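Local coordinates for capsular polysaccharide export system protein KpsC (Thermosulfurimonas dismutans, PDB 6MGB) that probably transfers Kdo from a CMP-activated donor to form a beta linkage in the glycolipid anchor of Gram-negative bacterial capsules, at residues L91-V96 with Y300-N305. Sequence-based numbering, arbitrary orientation.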
loop_
_atom_site.group_PDB
_atom_site.type_symbol
_atom_site.label_atom_id
_atom_site.label_comp_id
_atom_site.label_asym_id
_atom_site.label_seq_id
_atom_site.Cartn_x
_atom_site.Cartn_y
_atom_site.Cartn_z
ATOM N N LEU A 91 -10.394 -2.640 -3.081
ATOM C CA LEU A 91 -10.075 -1.510 -3.937
ATOM C C LEU A 91 -10.066 -0.243 -3.098
ATOM O O LEU A 91 -10.962 -0.031 -2.277
ATOM C CB LEU A 91 -11.093 -1.382 -5.077
ATOM C CG LEU A 91 -10.723 -0.479 -6.250
ATOM C CD1 LEU A 91 -9.697 -1.155 -7.146
ATOM C CD2 LEU A 91 -11.974 -0.113 -7.033
ATOM N N ILE A 92 -9.050 0.586 -3.299
ATOM C CA ILE A 92 -8.988 1.896 -2.664
ATOM C C ILE A 92 -9.620 2.914 -3.601
ATOM O O ILE A 92 -9.265 2.990 -4.784
ATOM C CB ILE A 92 -7.537 2.273 -2.318
ATOM C CG1 ILE A 92 -7.094 1.490 -1.078
ATOM C CG2 ILE A 92 -7.405 3.774 -2.071
ATOM C CD1 ILE A 92 -5.606 1.534 -0.814
ATOM N N VAL A 93 -10.564 3.687 -3.074
ATOM C CA VAL A 93 -11.295 4.693 -3.835
ATOM C C VAL A 93 -11.203 5.977 -3.021
ATOM O O VAL A 93 -11.896 6.128 -2.009
ATOM C CB VAL A 93 -12.754 4.293 -4.080
ATOM C CG1 VAL A 93 -13.480 5.362 -4.884
ATOM C CG2 VAL A 93 -12.822 2.945 -4.792
ATOM N N ASP A 94 -10.351 6.901 -3.452
ATOM C CA ASP A 94 -10.043 8.095 -2.666
ATOM C C ASP A 94 -10.525 9.338 -3.399
ATOM O O ASP A 94 -9.927 9.717 -4.424
ATOM C CB ASP A 94 -8.540 8.182 -2.399
ATOM C CG ASP A 94 -8.200 9.175 -1.304
ATOM O OD1 ASP A 94 -8.873 10.222 -1.219
ATOM O OD2 ASP A 94 -7.264 8.903 -0.524
ATOM N N PRO A 95 -11.588 10.005 -2.937
ATOM C CA PRO A 95 -12.044 11.232 -3.601
ATOM C C PRO A 95 -11.346 12.498 -3.135
ATOM O O PRO A 95 -11.701 13.583 -3.607
ATOM C CB PRO A 95 -13.541 11.280 -3.252
ATOM C CG PRO A 95 -13.742 10.325 -2.103
ATOM C CD PRO A 95 -12.447 9.647 -1.796
ATOM N N VAL A 96 -10.376 12.396 -2.228
ATOM C CA VAL A 96 -9.662 13.559 -1.712
ATOM C C VAL A 96 -8.301 13.646 -2.391
ATOM O O VAL A 96 -7.973 14.650 -3.033
ATOM C CB VAL A 96 -9.516 13.475 -0.181
ATOM C CG1 VAL A 96 -8.632 14.594 0.350
ATOM C CG2 VAL A 96 -10.888 13.521 0.480
ATOM N N TYR A 300 -10.504 2.402 5.228
ATOM C CA TYR A 300 -10.138 3.090 3.992
ATOM C C TYR A 300 -10.457 2.259 2.754
ATOM O O TYR A 300 -11.111 2.784 1.838
ATOM C CB TYR A 300 -8.661 3.495 4.071
ATOM C CG TYR A 300 -8.083 4.266 2.904
ATOM C CD1 TYR A 300 -8.639 5.466 2.474
ATOM C CD2 TYR A 300 -6.931 3.814 2.270
ATOM C CE1 TYR A 300 -8.080 6.172 1.419
ATOM C CE2 TYR A 300 -6.369 4.508 1.223
ATOM C CZ TYR A 300 -6.944 5.686 0.800
ATOM O OH TYR A 300 -6.371 6.378 -0.246
ATOM N N PRO A 301 -10.065 0.990 2.658
ATOM C CA PRO A 301 -10.353 0.224 1.441
ATOM C C PRO A 301 -11.800 -0.241 1.390
ATOM O O PRO A 301 -12.498 -0.323 2.402
ATOM C CB PRO A 301 -9.402 -0.978 1.541
ATOM C CG PRO A 301 -8.511 -0.707 2.735
ATOM C CD PRO A 301 -9.314 0.177 3.623
ATOM N N ARG A 302 -12.241 -0.554 0.173
ATOM C CA ARG A 302 -13.556 -1.142 -0.061
ATOM C C ARG A 302 -13.378 -2.620 -0.378
ATOM O O ARG A 302 -12.706 -2.976 -1.353
ATOM C CB ARG A 302 -14.284 -0.430 -1.199
ATOM C CG ARG A 302 -14.371 1.070 -1.007
ATOM C CD ARG A 302 -15.320 1.712 -1.995
ATOM N NE ARG A 302 -15.424 3.149 -1.773
ATOM C CZ ARG A 302 -16.255 3.953 -2.428
ATOM N NH1 ARG A 302 -17.068 3.462 -3.355
ATOM N NH2 ARG A 302 -16.274 5.249 -2.152
ATOM N N TYR A 303 -13.979 -3.474 0.442
ATOM C CA TYR A 303 -13.843 -4.915 0.306
ATOM C C TYR A 303 -15.082 -5.521 -0.334
ATOM O O TYR A 303 -16.207 -5.065 -0.113
ATOM C CB TYR A 303 -13.614 -5.571 1.671
ATOM C CG TYR A 303 -12.286 -5.233 2.301
ATOM C CD1 TYR A 303 -11.164 -6.006 2.044
ATOM C CD2 TYR A 303 -12.152 -4.145 3.154
ATOM C CE1 TYR A 303 -9.942 -5.704 2.609
ATOM C CE2 TYR A 303 -10.936 -3.837 3.729
ATOM C CZ TYR A 303 -9.833 -4.620 3.450
ATOM O OH TYR A 303 -8.617 -4.322 4.017
ATOM N N ILE A 304 -14.860 -6.556 -1.135
ATOM C CA ILE A 304 -15.934 -7.390 -1.660
ATOM C C ILE A 304 -15.853 -8.740 -0.970
ATOM O O ILE A 304 -14.778 -9.185 -0.554
ATOM C CB ILE A 304 -15.887 -7.560 -3.198
ATOM C CG1 ILE A 304 -14.464 -7.832 -3.716
ATOM C CG2 ILE A 304 -16.468 -6.333 -3.880
ATOM C CD1 ILE A 304 -13.957 -9.251 -3.506
ATOM N N ASN A 305 -17.002 -9.383 -0.830
ATOM C CA ASN A 305 -17.013 -10.745 -0.326
ATOM C C ASN A 305 -16.639 -11.655 -1.489
ATOM O O ASN A 305 -17.443 -11.828 -2.414
ATOM C CB ASN A 305 -18.382 -11.108 0.247
ATOM C CG ASN A 305 -18.401 -12.490 0.861
ATOM O OD1 ASN A 305 -17.520 -13.310 0.597
ATOM N ND2 ASN A 305 -19.406 -12.758 1.686
HETATM O O HOH W 1 -12.102 3.495 -0.669
HETATM O O HOH W 2 -14.106 6.455 -0.487
#
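Leu-91 and Arg-302 form an antiparallel hydrogen-bonded pair in which each backbone N-H meets the other's carbonyl, Leu-91 N to Arg-302 O at 2.9 Å and Arg-302 N to Leu-91 O at 2.8 Å. The pair joins strand 90-94 to strand 302-305, which follows helix 289-299 and rejoins the mixed sheet more than 200 residues later, after the chain has built a separate parallel sheet of six strands, whose side of the molecule carries the CMP site; this is consistent with the two-domain GT-B fold. It is a worked example of how a short strand pairing is prolonged by other means. One step further along, water 1 bridges the chains, accepting from Val-93 N and donating to Tyr-300 O.

Further along, side chains continue the link. Tyr-300 OH donates to Asp-94 OD2 over 2.7 Å, reaching it on the anti side, 16° out of the carboxylate plane. The planes of the carboxylate and the phenol ring are 78° apart. OD2 also accepts from Leu-107 N, and OD1 accepts from Val-96 N in an Asx turn, so backbone donors help fix the carboxylate's rotation. The phenol reaches this far because CG lies anti to the backbone N of Tyr-300 (chi1 -178°), sending the ring across Ile-92, whose CG2 comes within 3.5 Å of Tyr-300 CZ. The side chain of Gln-248, a CMP-binding residue, lies about 7 Å from that of Ile-92.

The extended Arg-302 chain runs past Val-93. NH1 donates to Phe-28 O; NH2 donates to water 2, which in turn donates to Val-93 O. Val-93 CB rests 3.7 Å above one guanidinium face, offset toward its rim and nearest to NE.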